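Side-chain contacts in adenylosuccinate lyase (Francisella tularensis subsp. tularensis SCHU S4, PDB 4EEI), which probably splits fumarate from adenylosuccinate to give AMP, and from the corresponding imidazole succinylcarboxamide intermediate, in the de novo purine pathway: residues 101-106 and 212-217; 218-223 and 289-294. One frame throughout, in Å; residues are numbered along the deposited sequence.

Contact 1 (101-106 and 212-217); sequences ALSLQI and QVIPRD. With AMP (adenosine monophosphate), chain O.
Leu-102 meets Arg-216 with one methyl: CD2 lies 3.7 Å from NH2, approaching the guanidinium obliquely as the two side chains cross. Leu-102 reaches that far because its CG stands anti to the backbone N (chi1 176°). Arg-216 starts out beside the helix and turns at chi2 (56°), which brings its head round toward Leu-102. The guanidinium plane is fixed largely by polar partners. NH1 donates to Ile-214 O at 2.9 Å, lying in the carbonyl plane on a lone pair, though the N-H...O angle of 146° is somewhat bent. Asp-99 forms a salt bridge with NH1 and also accepts from Ile-214 N, while Glu-309 pairs with NE, so this buried cation has two carboxylates to balance it. Next along the helix, Ser-103 OG sits 4.3 Å from CD1 of Ile-214 and is hydrogen-bonded to Thr-177 O. At the start of the segment, Gln-212 extends into the AMP pocket, where OE1 accepts from N6 of the adenine at 2.8 Å and also from Arg-301. Segment 212-217 thus runs from the nucleotide base into the first residue of helix 217-244, lying against helix 94-131, with Trp-14 of helix 8-14 and Leu-313 of helix 304-333 packed on Leu-102.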
loop_
_atom_site.group_PDB
_atom_site.type_symbol
_atom_site.label_atom_id
_atom_site.label_comp_id
_atom_site.label_asym_id
_atom_site.label_seq_id
_atom_site.Cartn_x
_atom_site.Cartn_y
_atom_site.Cartn_z
ATOM N N ALA B 101 -11.018 4.346 26.208
ATOM C CA ALA B 101 -12.197 3.543 25.926
ATOM C C ALA B 101 -11.981 2.746 24.645
ATOM O O ALA B 101 -12.456 1.618 24.521
ATOM C CB ALA B 101 -13.442 4.419 25.830
ATOM N N LEU B 102 -11.262 3.329 23.692
ATOM C CA LEU B 102 -10.971 2.628 22.439
ATOM C C LEU B 102 -10.141 1.382 22.721
ATOM O O LEU B 102 -10.331 0.350 22.090
ATOM C CB LEU B 102 -10.223 3.555 21.480
ATOM C CG LEU B 102 -9.761 2.973 20.151
ATOM C CD1 LEU B 102 -10.950 2.428 19.382
ATOM C CD2 LEU B 102 -9.067 4.054 19.341
ATOM N N SER B 103 -9.228 1.475 23.686
ATOM C CA SER B 103 -8.432 0.307 24.066
ATOM C C SER B 103 -9.308 -0.808 24.590
ATOM O O SER B 103 -9.012 -1.983 24.372
ATOM C CB SER B 103 -7.383 0.664 25.115
ATOM O OG SER B 103 -6.389 1.492 24.549
ATOM N N LEU B 104 -10.375 -0.444 25.302
ATOM C CA LEU B 104 -11.296 -1.447 25.827
ATOM C C LEU B 104 -12.059 -2.134 24.688
ATOM O O LEU B 104 -12.269 -3.349 24.720
ATOM C CB LEU B 104 -12.268 -0.831 26.838
ATOM C CG LEU B 104 -11.699 -0.042 28.023
ATOM C CD1 LEU B 104 -12.809 0.400 28.957
ATOM C CD2 LEU B 104 -10.666 -0.858 28.785
ATOM N N GLN B 105 -12.471 -1.364 23.683
ATOM C CA GLN B 105 -13.119 -1.953 22.510
ATOM C C GLN B 105 -12.166 -2.868 21.751
ATOM O O GLN B 105 -12.555 -3.954 21.318
ATOM C CB GLN B 105 -13.632 -0.859 21.568
ATOM C CG GLN B 105 -14.832 -0.097 22.095
ATOM C CD GLN B 105 -15.182 1.075 21.213
ATOM O OE1 GLN B 105 -14.440 2.057 21.149
ATOM N NE2 GLN B 105 -16.298 0.966 20.494
ATOM N N ILE B 106 -10.924 -2.429 21.578
ATOM C CA ILE B 106 -9.941 -3.249 20.876
ATOM C C ILE B 106 -9.663 -4.538 21.665
ATOM O O ILE B 106 -9.550 -5.621 21.099
ATOM C CB ILE B 106 -8.631 -2.476 20.621
ATOM C CG1 ILE B 106 -8.876 -1.318 19.646
ATOM C CG2 ILE B 106 -7.574 -3.405 20.056
ATOM C CD1 ILE B 106 -7.659 -0.364 19.492
ATOM N N GLN B 212 -1.700 14.389 24.082
ATOM C CA GLN B 212 -3.140 14.457 24.206
ATOM C C GLN B 212 -3.658 13.042 23.980
ATOM O O GLN B 212 -4.637 12.620 24.590
ATOM C CB GLN B 212 -3.744 15.422 23.187
ATOM C CG GLN B 212 -5.251 15.576 23.319
ATOM C CD GLN B 212 -5.758 16.887 22.754
ATOM O OE1 GLN B 212 -6.303 16.930 21.653
ATOM N NE2 GLN B 212 -5.581 17.965 23.508
ATOM N N VAL B 213 -2.998 12.326 23.075
ATOM C CA VAL B 213 -3.458 11.019 22.624
ATOM C C VAL B 213 -2.499 9.913 23.051
ATOM O O VAL B 213 -1.362 10.179 23.439
ATOM C CB VAL B 213 -3.621 10.974 21.095
ATOM C CG1 VAL B 213 -4.705 11.941 20.648
ATOM C CG2 VAL B 213 -2.299 11.292 20.414
ATOM N N ILE B 214 -2.967 8.673 22.972
ATOM C CA ILE B 214 -2.089 7.510 23.040
ATOM C C ILE B 214 -1.462 7.375 21.658
ATOM O O ILE B 214 -2.157 7.551 20.653
ATOM C CB ILE B 214 -2.917 6.266 23.382
ATOM C CG1 ILE B 214 -3.262 6.267 24.878
ATOM C CG2 ILE B 214 -2.196 4.982 22.990
ATOM C CD1 ILE B 214 -4.127 5.094 25.311
ATOM N N PRO B 215 -0.147 7.090 21.587
ATOM C CA PRO B 215 0.501 7.059 20.263
ATOM C C PRO B 215 -0.050 5.946 19.372
ATOM O O PRO B 215 -0.371 4.850 19.849
ATOM C CB PRO B 215 1.990 6.827 20.590
ATOM C CG PRO B 215 1.992 6.236 21.991
ATOM C CD PRO B 215 0.812 6.863 22.688
ATOM N N ARG B 216 -0.166 6.230 18.080
ATOM C CA ARG B 216 -0.899 5.337 17.185
ATOM C C ARG B 216 -0.116 4.128 16.706
ATOM O O ARG B 216 -0.666 3.294 15.977
ATOM C CB ARG B 216 -1.472 6.122 15.996
ATOM C CG ARG B 216 -3.000 6.248 16.029
ATOM C CD ARG B 216 -3.483 6.872 17.339
ATOM N NE ARG B 216 -4.939 6.772 17.501
ATOM C CZ ARG B 216 -5.589 7.112 18.610
ATOM N NH1 ARG B 216 -4.917 7.570 19.659
ATOM N NH2 ARG B 216 -6.906 7.000 18.672
ATOM N N ASP B 217 1.145 4.002 17.121
ATOM C CA ASP B 217 1.951 2.851 16.696
ATOM C C ASP B 217 1.533 1.549 17.378
ATOM O O ASP B 217 1.880 0.451 16.913
ATOM C CB ASP B 217 3.455 3.104 16.892
ATOM C CG ASP B 217 3.853 3.194 18.365
ATOM O OD1 ASP B 217 4.403 2.206 18.913
ATOM O OD2 ASP B 217 3.624 4.263 18.964
HETATM P P AMP O . -14.356 13.317 13.305
HETATM O O1P AMP O . -15.600 13.141 12.472
HETATM O O2P AMP O . -13.232 14.031 12.602
HETATM O O3P AMP O . -13.933 12.081 14.057
HETATM O "O5'" AMP O . -14.804 14.338 14.465
HETATM C "C5'" AMP O . -13.961 14.575 15.592
HETATM C "C4'" AMP O . -14.786 15.162 16.731
HETATM O "O4'" AMP O . -13.953 15.407 17.867
HETATM C "C3'" AMP O . -15.405 16.493 16.335
HETATM O "O3'" AMP O . -16.781 16.493 16.713
HETATM C "C2'" AMP O . -14.660 17.531 17.143
HETATM O "O2'" AMP O . -15.534 18.577 17.568
HETATM C "C1'" AMP O . -14.133 16.746 18.330
HETATM N N9 AMP O . -12.857 17.318 18.822
HETATM C C8 AMP O . -12.355 18.522 18.500
HETATM N N7 AMP O . -11.174 18.741 19.126
HETATM C C5 AMP O . -10.906 17.655 19.872
HETATM C C6 AMP O . -9.819 17.227 20.782
HETATM N N6 AMP O . -8.757 18.028 21.024
HETATM N N1 AMP O . -9.930 16.011 21.359
HETATM C C2 AMP O . -10.983 15.206 21.126
HETATM N N3 AMP O . -12.002 15.530 20.312
HETATM C C4 AMP O . -12.021 16.720 19.669
#

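Contact 2 (218-223 and 289-294); sequences RIAKLI and SIALEN
Ile-223 carries CG2 anti to its backbone N and CG1 anti to its carbonyl carbon (chi1 -59°), a setting that presents the whole branch point to Ala-291. The methyl of Ala-291 is 3.9 Å from CB of Ile-223, and both gamma carbons lie at much the same range. The same methyl also meets Ala-220, its CB 3.8 Å from CA of that residue, so it sits in the angle between residues 220 and 223. Ala-220 answers with its own methyl carbon, CB, 3.7 Å from Ala-291 O. With nothing larger than a methyl on these two residues, their CA atoms come within 4.8 Å. This is an alanine-lined, nearly antiparallel helix pair, its short axes 8.5 Å apart at an angle of 162°, and it belongs to the long helical bundle of the fumarase/aspartase superfamily, whose helices assemble into the core of the tetramer. Leu-292 also reaches in: its CB leaves to one side of the interface, chi2 (175°) sends CD1 out along the extended chain, and the other methyl, CD2, swings to 4.3 Å from CB of Ala-220. Leu-228 of the second subunit packs on both Ala-220 and Leu-292. Tyr-312 of helix 304-333 covers Ala-291, and Asn-316 of the same helix touches Ile-223.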
loop_
_atom_site.group_PDB
_atom_site.type_symbol
_atom_site.label_atom_id
_atom_site.label_comp_id
_atom_site.label_asym_id
_atom_site.label_seq_id
_atom_site.Cartn_x
_atom_site.Cartn_y
_atom_site.Cartn_z
ATOM N N ARG B 218 0.796 1.657 18.480
ATOM C CA ARG B 218 0.283 0.455 19.136
ATOM C C ARG B 218 -0.799 -0.139 18.260
ATOM O O ARG B 218 -0.782 -1.332 17.953
ATOM C CB ARG B 218 -0.261 0.779 20.533
ATOM C CG ARG B 218 0.781 1.421 21.452
ATOM C CD ARG B 218 0.330 1.430 22.911
ATOM N NE ARG B 218 1.406 1.882 23.806
ATOM C CZ ARG B 218 2.295 1.070 24.373
ATOM N NH1 ARG B 218 2.245 -0.237 24.142
ATOM N NH2 ARG B 218 3.223 1.562 25.182
ATOM N N ILE B 219 -1.737 0.701 17.836
ATOM C CA ILE B 219 -2.756 0.251 16.896
ATOM C C ILE B 219 -2.111 -0.252 15.610
ATOM O O ILE B 219 -2.509 -1.287 15.080
ATOM C CB ILE B 219 -3.771 1.363 16.571
ATOM C CG1 ILE B 219 -4.726 1.550 17.755
ATOM C CG2 ILE B 219 -4.589 1.002 15.319
ATOM C CD1 ILE B 219 -5.597 2.801 17.666
ATOM N N ALA B 220 -1.115 0.469 15.113
ATOM C CA ALA B 220 -0.479 0.082 13.858
ATOM C C ALA B 220 0.210 -1.271 13.989
ATOM O O ALA B 220 0.254 -2.047 13.033
ATOM C CB ALA B 220 0.510 1.147 13.398
ATOM N N LYS B 221 0.763 -1.555 15.162
ATOM C CA LYS B 221 1.433 -2.829 15.359
ATOM C C LYS B 221 0.429 -3.973 15.249
ATOM O O LYS B 221 0.689 -4.973 14.572
ATOM C CB LYS B 221 2.140 -2.877 16.718
ATOM C CG LYS B 221 2.673 -4.278 17.056
ATOM C CD LYS B 221 3.612 -4.261 18.262
ATOM C CE LYS B 221 4.113 -5.668 18.587
ATOM N NZ LYS B 221 5.058 -5.633 19.745
ATOM N N LEU B 222 -0.725 -3.821 15.899
ATOM C CA LEU B 222 -1.771 -4.838 15.861
ATOM C C LEU B 222 -2.296 -5.034 14.445
ATOM O O LEU B 222 -2.457 -6.169 13.985
ATOM C CB LEU B 222 -2.927 -4.464 16.800
ATOM C CG LEU B 222 -4.152 -5.391 16.757
ATOM C CD1 LEU B 222 -3.774 -6.825 17.101
ATOM C CD2 LEU B 222 -5.245 -4.904 17.703
ATOM N N ILE B 223 -2.572 -3.927 13.760
ATOM C CA ILE B 223 -3.048 -3.989 12.380
ATOM C C ILE B 223 -2.012 -4.649 11.462
ATOM O O ILE B 223 -2.377 -5.361 10.521
ATOM C CB ILE B 223 -3.450 -2.582 11.883
ATOM C CG1 ILE B 223 -4.550 -2.016 12.784
ATOM C CG2 ILE B 223 -3.907 -2.611 10.426
ATOM C CD1 ILE B 223 -5.835 -2.822 12.776
ATOM N N SER B 289 -1.575 0.244 5.586
ATOM C CA SER B 289 -1.064 1.571 5.244
ATOM C C SER B 289 -1.813 2.680 5.985
ATOM O O SER B 289 -1.216 3.674 6.387
ATOM C CB SER B 289 -1.149 1.805 3.739
ATOM O OG SER B 289 -2.498 1.814 3.322
ATOM N N ILE B 290 -3.122 2.519 6.158
ATOM C CA ILE B 290 -3.900 3.506 6.907
ATOM C C ILE B 290 -3.351 3.627 8.329
ATOM O O ILE B 290 -3.114 4.735 8.828
ATOM C CB ILE B 290 -5.403 3.138 6.990
ATOM C CG1 ILE B 290 -5.987 2.920 5.595
ATOM C CG2 ILE B 290 -6.167 4.239 7.680
ATOM C CD1 ILE B 290 -7.426 2.323 5.607
ATOM N N ALA B 291 -3.124 2.483 8.966
ATOM C CA ALA B 291 -2.648 2.460 10.343
ATOM C C ALA B 291 -1.286 3.111 10.449
ATOM O O ALA B 291 -1.026 3.854 11.399
ATOM C CB ALA B 291 -2.588 1.046 10.861
ATOM N N LEU B 292 -0.410 2.827 9.484
ATOM C CA LEU B 292 0.953 3.376 9.516
ATOM C C LEU B 292 0.931 4.890 9.330
ATOM O O LEU B 292 1.655 5.632 10.019
ATOM C CB LEU B 292 1.820 2.730 8.427
ATOM C CG LEU B 292 2.144 1.247 8.629
ATOM C CD1 LEU B 292 2.894 0.702 7.417
ATOM C CD2 LEU B 292 2.991 1.076 9.892
ATOM N N GLU B 293 0.108 5.353 8.389
ATOM C CA GLU B 293 -0.025 6.800 8.158
ATOM C C GLU B 293 -0.656 7.526 9.351
ATOM O O GLU B 293 -0.285 8.664 9.654
ATOM C CB GLU B 293 -0.812 7.073 6.870
ATOM C CG GLU B 293 -0.073 6.607 5.613
ATOM C CD GLU B 293 -0.865 6.786 4.321
ATOM O OE1 GLU B 293 -1.648 7.753 4.213
ATOM O OE2 GLU B 293 -0.684 5.958 3.403
ATOM N N ASN B 294 -1.607 6.880 10.018
ATOM C CA ASN B 294 -2.234 7.455 11.214
ATOM C C ASN B 294 -1.266 7.712 12.366
ATOM O O ASN B 294 -1.610 8.423 13.316
ATOM C CB ASN B 294 -3.377 6.567 11.718
ATOM C CG ASN B 294 -4.669 6.768 10.943
ATOM O OD1 ASN B 294 -4.808 7.716 10.166
ATOM N ND2 ASN B 294 -5.638 5.881 11.176
#

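In the fold
From the N terminus, the chain enters contact 1 on helix 94-131, passes through strands 135-140 and 143-149 and helices 151-173 and 192-202, and returns at segment 212-217 to close it. Helix 217-244 follows directly, and its first turns open contact 2, which closes when helix 272-293 comes back alongside. The two closures are therefore in series, neither nesting nor crossing, with centres 12 Å apart. They still touch: Arg-216 CB packs 3.5 Å from Asn-294 O, and Ile-106 CG2 lies 3.6 Å from Leu-222 CD2. Contact 1 holds a loop against helix 94-131, contact 2 pairs helices 217-244 and 272-293, and the Ile-106 touch joins the first helix to that pair. Both reach the second subunit.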